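Local coordinates for probable sugar kinase (Clostridium perfringens, PDB 3KZH), which probably phosphorylates a sugar, like other pfkB carbohydrate kinases of the ribokinase fold, and can bind beta-D-glucopyranose, at residues 48-53 / 292-297; 95-100 / 117-122; 100-103 / 109-112; 256-261 / 285-290. One frame throughout, in Å; residues are numbered along the deposited sequence.

Contact 1 (48-53 / 292-297); sequences IAENMA and ETIHPD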
loop_
_atom_site.group_PDB
_atom_site.type_symbol
_atom_site.label_atom_id
_atom_site.label_comp_id
_atom_site.label_asym_id
_atom_site.label_seq_id
_atom_site.Cartn_x
_atom_site.Cartn_y
_atom_site.Cartn_z
ATOM N N ILE A 48 -14.352 0.883 -13.524
ATOM C CA ILE A 48 -15.772 0.963 -13.913
ATOM C C ILE A 48 -16.651 0.996 -12.657
ATOM O O ILE A 48 -17.452 1.918 -12.494
ATOM C CB ILE A 48 -16.214 -0.215 -14.865
ATOM C CG1 ILE A 48 -15.507 -0.095 -16.218
ATOM C CG2 ILE A 48 -17.726 -0.200 -15.100
ATOM C CD1 ILE A 48 -15.660 -1.299 -17.149
ATOM N N ALA A 49 -16.424 0.026 -11.763
ATOM C CA ALA A 49 -17.135 -0.105 -10.492
ATOM C C ALA A 49 -17.022 1.142 -9.611
ATOM O O ALA A 49 -18.016 1.545 -8.999
ATOM C CB ALA A 49 -16.638 -1.311 -9.747
ATOM N N GLU A 50 -15.840 1.774 -9.600
ATOM C CA GLU A 50 -15.619 3.007 -8.821
ATOM C C GLU A 50 -16.458 4.153 -9.388
ATOM O O GLU A 50 -17.224 4.772 -8.640
ATOM C CB GLU A 50 -14.130 3.433 -8.739
ATOM C CG GLU A 50 -13.906 4.475 -7.619
ATOM C CD GLU A 50 -12.542 5.166 -7.566
ATOM O OE1 GLU A 50 -11.503 4.562 -7.893
ATOM O OE2 GLU A 50 -12.509 6.342 -7.143
ATOM N N ASN A 51 -16.366 4.365 -10.706
ATOM C CA ASN A 51 -17.110 5.417 -11.423
ATOM C C ASN A 51 -18.637 5.286 -11.239
ATOM O O ASN A 51 -19.343 6.288 -11.126
ATOM C CB ASN A 51 -16.798 5.386 -12.929
ATOM C CG ASN A 51 -15.393 5.837 -13.267
ATOM O OD1 ASN A 51 -14.546 5.034 -13.682
ATOM N ND2 ASN A 51 -15.158 7.135 -13.162
HETATM N N MSE A 52 -19.104 4.032 -11.153
HETATM C CA MSE A 52 -20.515 3.663 -10.962
HETATM C C MSE A 52 -21.015 4.012 -9.555
HETATM O O MSE A 52 -22.066 4.633 -9.390
HETATM C CB MSE A 52 -20.718 2.158 -11.206
HETATM C CG MSE A 52 -21.111 1.786 -12.616
HETATM SE SE MSE A 52 -21.544 -0.073 -12.858
HETATM C CE MSE A 52 -21.503 -0.107 -14.825
ATOM N N ALA A 53 -20.245 3.606 -8.549
ATOM C CA ALA A 53 -20.550 3.857 -7.140
ATOM C C ALA A 53 -20.488 5.362 -6.854
ATOM O O ALA A 53 -21.287 5.887 -6.066
ATOM C CB ALA A 53 -19.567 3.105 -6.264
ATOM N N GLU A 292 -5.267 11.944 -13.909
ATOM C CA GLU A 292 -5.517 10.652 -13.286
ATOM C C GLU A 292 -6.641 9.901 -13.998
ATOM O O GLU A 292 -7.476 10.501 -14.681
ATOM C CB GLU A 292 -5.835 10.814 -11.792
ATOM C CG GLU A 292 -4.701 11.409 -10.940
ATOM C CD GLU A 292 -3.425 10.570 -10.934
ATOM O OE1 GLU A 292 -3.493 9.361 -10.622
ATOM O OE2 GLU A 292 -2.349 11.125 -11.234
ATOM N N THR A 293 -6.642 8.581 -13.815
ATOM C CA THR A 293 -7.619 7.667 -14.406
ATOM C C THR A 293 -9.054 7.870 -13.916
ATOM O O THR A 293 -9.995 7.444 -14.577
ATOM C CB THR A 293 -7.199 6.196 -14.185
ATOM O OG1 THR A 293 -6.851 5.995 -12.808
ATOM C CG2 THR A 293 -6.003 5.842 -15.060
ATOM N N ILE A 294 -9.202 8.452 -12.724
ATOM C CA ILE A 294 -10.506 8.758 -12.116
ATOM C C ILE A 294 -10.396 10.162 -11.512
ATOM O O ILE A 294 -9.432 10.455 -10.804
ATOM C CB ILE A 294 -10.914 7.727 -10.983
ATOM C CG1 ILE A 294 -11.332 6.386 -11.596
ATOM C CG2 ILE A 294 -12.129 8.224 -10.174
ATOM C CD1 ILE A 294 -10.708 5.198 -10.938
ATOM N N HIS A 295 -11.375 11.020 -11.807
ATOM C CA HIS A 295 -11.402 12.381 -11.270
ATOM C C HIS A 295 -11.825 12.285 -9.798
ATOM O O HIS A 295 -12.902 11.760 -9.496
ATOM C CB HIS A 295 -12.378 13.273 -12.044
ATOM C CG HIS A 295 -12.156 14.744 -11.833
ATOM N ND1 HIS A 295 -12.079 15.315 -10.581
ATOM C CD2 HIS A 295 -11.980 15.749 -12.718
ATOM C CE1 HIS A 295 -11.860 16.613 -10.706
ATOM N NE2 HIS A 295 -11.797 16.905 -11.990
ATOM N N PRO A 296 -10.975 12.785 -8.868
ATOM C CA PRO A 296 -11.225 12.768 -7.419
ATOM C C PRO A 296 -12.537 13.388 -6.950
ATOM O O PRO A 296 -13.105 12.945 -5.954
ATOM C CB PRO A 296 -10.036 13.552 -6.861
ATOM C CG PRO A 296 -8.959 13.267 -7.827
ATOM C CD PRO A 296 -9.675 13.436 -9.134
ATOM N N ASP A 297 -13.026 14.384 -7.684
ATOM C CA ASP A 297 -14.254 15.071 -7.302
ATOM C C ASP A 297 -15.516 14.568 -7.952
ATOM O O ASP A 297 -16.605 15.028 -7.604
ATOM C CB ASP A 297 -14.139 16.580 -7.542
ATOM C CG ASP A 297 -13.006 17.213 -6.765
ATOM O OD1 ASP A 297 -12.632 16.691 -5.687
ATOM O OD2 ASP A 297 -12.476 18.234 -7.253
#
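Ile294 reaches out of the loop between helix 273-288 and helix 300-308 and lays its side chain against the carboxylate of Glu50 and the end of Asn51, packing that loop onto helix 44-54 of the ribokinase-like (pfkB) fold. The tight part is the pair with Glu50, and both branches of the isoleucine share in it. CD1 of Ile294 stands 3.2 Å from Glu50 OE1, while CG2 of Ile294 sits 3.6 Å from Glu50 OE2, so one methyl meets each oxygen. Glu50 arrives there on an extended chain, its CG directed opposite the backbone N (chi1 -164°), which carries the acid well off the helix. Asn51, on the next position of the helix, touches the isoleucine more lightly, and its side chain also touches Ser258 and Ala261 of helix 255-268.

Past Ile294 the loop turns outward. The ring of His295 leads away from helix 44-54, and Pro296 and Asp297 are exposed. This solvent side holds itself together locally: Asp297 N donates to His295 ND1 over 3.2 Å, nearly straight at 163° and close to the ring plane.

An isoleucine can cover a carboxylate but cannot solvate it. Glu50 is met mainly by two arginines of its own helix, Arg46 at OE1 and Arg54 at OE2, with a weak hydrogen bond between OE1 and His77. Ile294 touches both arginines, and Arg54 also bonds the carbonyl of Pro296. The hydrocarbon thus covers one side of the charged cluster within the helix and may strengthen its pairing by lowering the local polarity, while Arg54 ties loop to helix.

Contact 2 (95-100 / 117-122); sequences STPTYL and KSIGAM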
loop_
_atom_site.group_PDB
_atom_site.type_symbol
_atom_site.label_atom_id
_atom_site.label_comp_id
_atom_site.label_asym_id
_atom_site.label_seq_id
_atom_site.Cartn_x
_atom_site.Cartn_y
_atom_site.Cartn_z
ATOM N N SER A 95 -1.525 -13.398 -3.614
ATOM C CA SER A 95 -1.227 -11.979 -3.753
ATOM C C SER A 95 -2.254 -11.240 -4.588
ATOM O O SER A 95 -2.730 -11.764 -5.594
ATOM C CB SER A 95 0.157 -11.782 -4.370
ATOM O OG SER A 95 0.206 -12.322 -5.681
ATOM N N THR A 96 -2.601 -10.029 -4.144
ATOM C CA THR A 96 -3.527 -9.155 -4.866
ATOM C C THR A 96 -2.703 -8.657 -6.058
ATOM O O THR A 96 -1.536 -8.307 -5.876
ATOM C CB THR A 96 -3.942 -7.943 -3.995
ATOM O OG1 THR A 96 -4.572 -8.412 -2.802
ATOM C CG2 THR A 96 -4.921 -7.015 -4.726
ATOM N N PRO A 97 -3.256 -8.717 -7.295
ATOM C CA PRO A 97 -2.543 -8.258 -8.497
ATOM C C PRO A 97 -1.880 -6.894 -8.297
ATOM O O PRO A 97 -2.521 -5.930 -7.873
ATOM C CB PRO A 97 -3.643 -8.229 -9.542
ATOM C CG PRO A 97 -4.431 -9.402 -9.171
ATOM C CD PRO A 97 -4.551 -9.313 -7.681
ATOM N N THR A 98 -0.560 -6.885 -8.458
ATOM C CA THR A 98 0.249 -5.690 -8.259
ATOM C C THR A 98 1.284 -5.522 -9.353
ATOM O O THR A 98 1.862 -6.494 -9.832
ATOM C CB THR A 98 0.967 -5.744 -6.875
ATOM O OG1 THR A 98 -0.003 -5.975 -5.847
ATOM C CG2 THR A 98 1.723 -4.435 -6.562
ATOM N N TYR A 99 1.486 -4.275 -9.753
ATOM C CA TYR A 99 2.478 -3.939 -10.759
ATOM C C TYR A 99 3.429 -2.912 -10.140
ATOM O O TYR A 99 3.051 -1.764 -9.899
ATOM C CB TYR A 99 1.814 -3.401 -12.032
ATOM C CG TYR A 99 2.779 -3.085 -13.154
ATOM C CD1 TYR A 99 3.479 -4.113 -13.822
ATOM C CD2 TYR A 99 3.011 -1.749 -13.548
ATOM C CE1 TYR A 99 4.402 -3.813 -14.871
ATOM C CE2 TYR A 99 3.924 -1.435 -14.587
ATOM C CZ TYR A 99 4.613 -2.471 -15.240
ATOM O OH TYR A 99 5.498 -2.164 -16.248
ATOM N N LEU A 100 4.644 -3.368 -9.843
ATOM C CA LEU A 100 5.691 -2.536 -9.258
ATOM C C LEU A 100 6.661 -2.102 -10.356
ATOM O O LEU A 100 7.324 -2.938 -10.949
ATOM C CB LEU A 100 6.414 -3.319 -8.152
ATOM C CG LEU A 100 7.690 -2.797 -7.473
ATOM C CD1 LEU A 100 7.474 -1.427 -6.830
ATOM C CD2 LEU A 100 8.124 -3.804 -6.433
ATOM N N LYS A 117 -0.407 -12.931 -11.098
ATOM C CA LYS A 117 -0.714 -14.344 -10.903
ATOM C C LYS A 117 -2.183 -14.672 -10.613
ATOM O O LYS A 117 -2.803 -15.452 -11.342
ATOM C CB LYS A 117 0.184 -14.883 -9.781
ATOM C CG LYS A 117 0.107 -16.378 -9.508
ATOM C CD LYS A 117 -0.093 -16.619 -8.019
ATOM C CE LYS A 117 0.284 -18.036 -7.621
ATOM N NZ LYS A 117 1.760 -18.239 -7.684
ATOM N N SER A 118 -2.730 -14.029 -9.584
ATOM C CA SER A 118 -4.100 -14.240 -9.124
ATOM C C SER A 118 -5.272 -14.014 -10.080
ATOM O O SER A 118 -6.352 -14.563 -9.853
ATOM C CB SER A 118 -4.321 -13.464 -7.836
ATOM O OG SER A 118 -3.547 -14.027 -6.794
ATOM N N ILE A 119 -5.053 -13.259 -11.159
ATOM C CA ILE A 119 -6.092 -12.975 -12.163
ATOM C C ILE A 119 -6.627 -14.256 -12.833
ATOM O O ILE A 119 -7.838 -14.392 -13.045
ATOM C CB ILE A 119 -5.578 -11.949 -13.233
ATOM C CG1 ILE A 119 -5.339 -10.594 -12.561
ATOM C CG2 ILE A 119 -6.593 -11.764 -14.385
ATOM C CD1 ILE A 119 -4.670 -9.544 -13.423
ATOM N N GLY A 120 -5.729 -15.205 -13.090
ATOM C CA GLY A 120 -6.115 -16.460 -13.715
ATOM C C GLY A 120 -6.561 -17.564 -12.770
ATOM O O GLY A 120 -6.867 -18.666 -13.228
ATOM N N ALA A 121 -6.644 -17.264 -11.470
ATOM C CA ALA A 121 -7.053 -18.242 -10.454
ATOM C C ALA A 121 -8.572 -18.402 -10.266
ATOM O O ALA A 121 -9.018 -19.128 -9.373
ATOM C CB ALA A 121 -6.362 -17.944 -9.129
HETATM N N MSE A 122 -9.352 -17.740 -11.127
HETATM C CA MSE A 122 -10.819 -17.811 -11.112
HETATM C C MSE A 122 -11.244 -19.153 -11.722
HETATM O O MSE A 122 -10.794 -19.534 -12.814
HETATM C CB MSE A 122 -11.443 -16.651 -11.914
HETATM C CG MSE A 122 -12.984 -16.642 -11.991
HETATM SE SE MSE A 122 -13.774 -16.358 -10.248
HETATM C CE MSE A 122 -15.102 -17.595 -10.334
HETATM O O HOH W 1 -1.566 -11.679 -8.251
#
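The backbone of 95-100 runs extended into strand 98-103, while 117-122 coils into a 3-10 turn at 118-120; the two come closest at Pro97 and Ser118, whose CA atoms lie 6.2 Å apart. They flank the base of the beta hairpin of strands 98-103 and 109-115, part of the small sheet that forms a lid in pfkB kinases and, in many of them, the dimer interface. In keeping with this, Ser95 packs on His36 of the second subunit.

Ser118, at the start of the 3-10 turn, faces the carbonyl of Ser95. Its OG lies beside its own backbone N (chi1 -68°), and from there it donates to Ser95 O over 2.7 Å, with the donor tilted 18° from the carbonyl plane. The same Ser95 O accepts a second bond from a water 2.9 Å away, and that water in turn accepts from Ser118 N at 2.9 Å. One carbonyl is thus gripped directly and through water by a single residue. The hydroxyl of Ser95 is engaged elsewhere, by Asp115.

Pro97, with no N-H to place, offers a puckered apolar ring instead: its CG meets CG1 of Ile119 at 3.7 Å.

Contact 3 (100-103 / 109-112); sequences LAIL and MVSA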
loop_
_atom_site.group_PDB
_atom_site.type_symbol
_atom_site.label_atom_id
_atom_site.label_comp_id
_atom_site.label_asym_id
_atom_site.label_seq_id
_atom_site.Cartn_x
_atom_site.Cartn_y
_atom_site.Cartn_z
ATOM N N LEU A 100 4.644 -3.368 -9.843
ATOM C CA LEU A 100 5.691 -2.536 -9.258
ATOM C C LEU A 100 6.661 -2.102 -10.356
ATOM O O LEU A 100 7.324 -2.938 -10.949
ATOM C CB LEU A 100 6.414 -3.319 -8.152
ATOM C CG LEU A 100 7.690 -2.797 -7.473
ATOM C CD1 LEU A 100 7.474 -1.427 -6.830
ATOM C CD2 LEU A 100 8.124 -3.804 -6.433
ATOM N N ALA A 101 6.731 -0.800 -10.624
ATOM C CA ALA A 101 7.626 -0.280 -11.656
ATOM C C ALA A 101 8.456 0.912 -11.247
ATOM O O ALA A 101 7.970 1.822 -10.584
ATOM C CB ALA A 101 6.858 0.059 -12.913
ATOM N N ILE A 102 9.716 0.902 -11.676
ATOM C CA ILE A 102 10.645 1.993 -11.401
ATOM C C ILE A 102 10.935 2.724 -12.715
ATOM O O ILE A 102 11.334 2.108 -13.706
ATOM C CB ILE A 102 11.940 1.478 -10.687
ATOM C CG1 ILE A 102 11.590 1.101 -9.243
ATOM C CG2 ILE A 102 13.055 2.537 -10.718
ATOM C CD1 ILE A 102 12.635 0.342 -8.501
ATOM N N LEU A 103 10.653 4.026 -12.717
ATOM C CA LEU A 103 10.867 4.890 -13.875
ATOM C C LEU A 103 12.095 5.776 -13.671
ATOM O O LEU A 103 12.446 6.102 -12.529
ATOM C CB LEU A 103 9.642 5.785 -14.142
ATOM C CG LEU A 103 8.189 5.294 -14.264
ATOM C CD1 LEU A 103 8.077 4.032 -15.085
ATOM C CD2 LEU A 103 7.609 5.054 -12.889
HETATM N N MSE A 109 10.328 3.313 -18.205
HETATM C CA MSE A 109 10.459 2.141 -17.344
HETATM C C MSE A 109 11.807 1.468 -17.594
HETATM O O MSE A 109 12.160 1.117 -18.729
HETATM C CB MSE A 109 9.239 1.190 -17.487
HETATM C CG MSE A 109 9.418 -0.108 -18.279
HETATM SE SE MSE A 109 10.048 -1.578 -17.177
HETATM C CE MSE A 109 8.563 -2.720 -17.754
ATOM N N VAL A 110 12.583 1.399 -16.521
ATOM C CA VAL A 110 13.905 0.803 -16.542
ATOM C C VAL A 110 13.932 -0.485 -15.733
ATOM O O VAL A 110 14.930 -1.213 -15.753
ATOM C CB VAL A 110 14.969 1.784 -15.995
ATOM C CG1 VAL A 110 15.292 2.843 -17.022
ATOM C CG2 VAL A 110 14.479 2.444 -14.697
ATOM N N SER A 111 12.826 -0.755 -15.032
ATOM C CA SER A 111 12.681 -1.944 -14.181
ATOM C C SER A 111 11.225 -2.137 -13.734
ATOM O O SER A 111 10.511 -1.149 -13.522
ATOM C CB SER A 111 13.567 -1.786 -12.945
ATOM O OG SER A 111 13.734 -2.994 -12.235
ATOM N N ALA A 112 10.802 -3.402 -13.593
ATOM C CA ALA A 112 9.440 -3.763 -13.163
ATOM C C ALA A 112 9.209 -5.211 -12.749
ATOM O O ALA A 112 9.872 -6.125 -13.242
ATOM C CB ALA A 112 8.402 -3.380 -14.215
#
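Ala101 and Leu103 meet Ala112 and Met109 on one face of an antiparallel beta hairpin, while Ile102 and Ser111 share the other. Aromatic rings lie on the first face: Phe20 touches Ala101 and Leu103, and Tyr99 touches Met109 and Ala112. The second face turns to the other subunit, where the hydroxyl of Ser111 bonds to Tyr27 of that subunit and Ser111 packs on its own counterpart.

At the facing edges of the strands, which run at 153°, the peptide groups form a classic beta bulge, with Val110 and Ser111 both opposite Ile102. Ile102 N donates to Ser111 O at 2.9 Å. Ile102 O is approached by two N-H groups: Val110 N, 3.2 Å away and almost in line with the C=O bond, and Ser111 N, a weak bond at 3.5 Å.

Small side chains allow the close spacing of Ala101 and Ala112, a non-hydrogen-bonded pair with CA atoms 4.2 Å apart. Past the bulge, the chain of Leu103 crosses that of Met109, a selenomethionine, at about a right angle, CD1 of Leu103 lying 3.9 Å from CB of Met109. Val110, the extra residue of the bulge, has CG2 between its backbone N and carbonyl carbon (chi1 -76° to CG1), which brings CG2 to 3.3 Å from Ile102 O.

Contact 4 (256-261 / 285-290); sequences GDSFVA and NITISH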
loop_
_atom_site.group_PDB
_atom_site.type_symbol
_atom_site.label_atom_id
_atom_site.label_comp_id
_atom_site.label_asym_id
_atom_site.label_seq_id
_atom_site.Cartn_x
_atom_site.Cartn_y
_atom_site.Cartn_z
ATOM N N GLY A 256 -12.929 5.476 -21.315
ATOM C CA GLY A 256 -13.889 4.486 -21.773
ATOM C C GLY A 256 -14.475 3.689 -20.618
ATOM O O GLY A 256 -15.582 3.149 -20.734
ATOM N N ASP A 257 -13.737 3.638 -19.506
ATOM C CA ASP A 257 -14.156 2.950 -18.281
ATOM C C ASP A 257 -15.343 3.709 -17.680
ATOM O O ASP A 257 -16.332 3.111 -17.256
ATOM C CB ASP A 257 -13.029 2.929 -17.229
ATOM C CG ASP A 257 -11.766 2.210 -17.691
ATOM O OD1 ASP A 257 -11.779 1.470 -18.700
ATOM O OD2 ASP A 257 -10.734 2.397 -17.009
ATOM N N SER A 258 -15.200 5.031 -17.642
ATOM C CA SER A 258 -16.205 5.953 -17.145
ATOM C C SER A 258 -17.433 5.960 -18.035
ATOM O O SER A 258 -18.541 6.185 -17.534
ATOM C CB SER A 258 -15.640 7.360 -17.081
ATOM O OG SER A 258 -14.645 7.440 -16.103
ATOM N N PHE A 259 -17.237 5.725 -19.342
ATOM C CA PHE A 259 -18.355 5.671 -20.293
ATOM C C PHE A 259 -19.218 4.457 -20.007
ATOM O O PHE A 259 -20.437 4.575 -20.031
ATOM C CB PHE A 259 -17.901 5.643 -21.772
ATOM C CG PHE A 259 -19.040 5.791 -22.765
ATOM C CD1 PHE A 259 -19.516 7.061 -23.113
ATOM C CD2 PHE A 259 -19.704 4.661 -23.286
ATOM C CE1 PHE A 259 -20.655 7.212 -23.956
ATOM C CE2 PHE A 259 -20.836 4.793 -24.128
ATOM C CZ PHE A 259 -21.316 6.072 -24.462
ATOM N N VAL A 260 -18.584 3.309 -19.734
ATOM C CA VAL A 260 -19.279 2.043 -19.433
ATOM C C VAL A 260 -20.107 2.202 -18.155
ATOM O O VAL A 260 -21.249 1.723 -18.066
ATOM C CB VAL A 260 -18.282 0.833 -19.302
ATOM C CG1 VAL A 260 -19.006 -0.450 -18.887
ATOM C CG2 VAL A 260 -17.594 0.578 -20.631
ATOM N N ALA A 261 -19.531 2.939 -17.206
ATOM C CA ALA A 261 -20.179 3.231 -15.943
ATOM C C ALA A 261 -21.435 4.080 -16.114
ATOM O O ALA A 261 -22.443 3.855 -15.446
ATOM C CB ALA A 261 -19.213 3.885 -15.013
ATOM N N ASN A 285 -15.841 12.634 -20.493
ATOM C CA ASN A 285 -15.228 13.954 -20.681
ATOM C C ASN A 285 -14.526 14.467 -19.427
ATOM O O ASN A 285 -13.483 15.095 -19.533
ATOM C CB ASN A 285 -16.256 15.008 -21.140
ATOM C CG ASN A 285 -16.744 14.805 -22.573
ATOM O OD1 ASN A 285 -16.063 14.207 -23.423
ATOM N ND2 ASN A 285 -17.932 15.336 -22.853
ATOM N N ILE A 286 -15.109 14.203 -18.253
ATOM C CA ILE A 286 -14.549 14.620 -16.959
ATOM C C ILE A 286 -13.248 13.868 -16.673
ATOM O O ILE A 286 -12.261 14.462 -16.237
ATOM C CB ILE A 286 -15.560 14.385 -15.787
ATOM C CG1 ILE A 286 -16.786 15.287 -15.947
ATOM C CG2 ILE A 286 -14.932 14.735 -14.450
ATOM C CD1 ILE A 286 -17.922 14.993 -14.985
ATOM N N THR A 287 -13.255 12.572 -16.965
ATOM C CA THR A 287 -12.097 11.706 -16.753
ATOM C C THR A 287 -10.972 12.016 -17.747
ATOM O O THR A 287 -9.791 11.931 -17.402
ATOM C CB THR A 287 -12.523 10.225 -16.834
ATOM O OG1 THR A 287 -13.575 9.995 -15.896
ATOM C CG2 THR A 287 -11.399 9.303 -16.483
ATOM N N ILE A 288 -11.358 12.435 -18.951
ATOM C CA ILE A 288 -10.418 12.782 -20.017
ATOM C C ILE A 288 -9.700 14.123 -19.761
ATOM O O ILE A 288 -8.578 14.319 -20.222
ATOM C CB ILE A 288 -11.140 12.720 -21.417
ATOM C CG1 ILE A 288 -10.329 11.876 -22.394
ATOM C CG2 ILE A 288 -11.463 14.106 -21.979
ATOM C CD1 ILE A 288 -11.105 11.457 -23.635
ATOM N N SER A 289 -10.344 15.000 -18.985
ATOM C CA SER A 289 -9.811 16.322 -18.644
ATOM C C SER A 289 -8.884 16.335 -17.426
ATOM O O SER A 289 -8.407 17.398 -17.027
ATOM C CB SER A 289 -10.958 17.311 -18.410
ATOM O OG SER A 289 -11.544 17.141 -17.123
ATOM N N HIS A 290 -8.688 15.168 -16.811
ATOM C CA HIS A 290 -7.829 15.024 -15.634
ATOM C C HIS A 290 -6.668 14.096 -15.981
ATOM O O HIS A 290 -6.806 13.221 -16.836
ATOM C CB HIS A 290 -8.634 14.445 -14.458
ATOM C CG HIS A 290 -8.054 14.755 -13.110
ATOM N ND1 HIS A 290 -7.051 14.003 -12.538
ATOM C CD2 HIS A 290 -8.326 15.749 -12.231
ATOM C CE1 HIS A 290 -6.729 14.522 -11.367
ATOM N NE2 HIS A 290 -7.489 15.581 -11.156
#
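Ser258 and Thr287 mark where helix 255-268 and the last turns of helix 273-288 draw nearest, with their CA atoms 7.1 Å apart. Both side chains point across the gap, and what joins them is a single hydrogen bond: Ser258 OG to Thr287 OG1, 2.8 Å, in which either could be the donor. Each oxygen lies beside its own backbone N (chi1 -67° in Ser258, -56° in Thr287), a position from which a helical hydroxyl can also reach the carbonyl one turn earlier. Thr287 OG1 does so with Met283 O, and Ser258 OG makes a weaker bond of the same kind to Gly254 O.

The threonine methyl adds a little packing, CG2 of Thr287 being 3.8 Å from Ser258 OG. Asn51 of helix 44-54 touches Ser258, and Met298 touches Thr287. Helix 255-268 begins at the sugar site: Gly256 touches beta-D-glucopyranose, and the Ser258 side chain is about 9 Å from it.

Short hydroxyl side chains suit this buried approach of two helices, bringing polar atoms together without bulk. Two protons can serve only two of the three bonds at a time, so whichever hydroxyl donates to its neighbour leaves its own helix carbonyl without that proton. Hydroxyls and carbonyls can thus share the protons within the protein.

How the contacts relate
Contacts 1 and 4 form one cluster, their centres 8 Å apart: Asn51 lies against Ser258 and Ala261, and Thr293 packs on Thr287, so helix 44-54, helix 255-268 and the loop after helix 273-288 join. This cluster borders the sugar site. Gly256 touches the bound glucose, whereas the side chains of Ser258 and Asn51 remain about 9 and 12 Å from it. Contacts 2 and 3 share Leu100 and strand 98-103, with centres 18 Å apart, and Tyr99 of contact 2 packs on Met109 and Ala112; both also meet the second subunit. The two groups do not touch: contacts 1 and 3 are about 12 Å apart at their nearest atoms, contacts 3 and 4 about 17 Å.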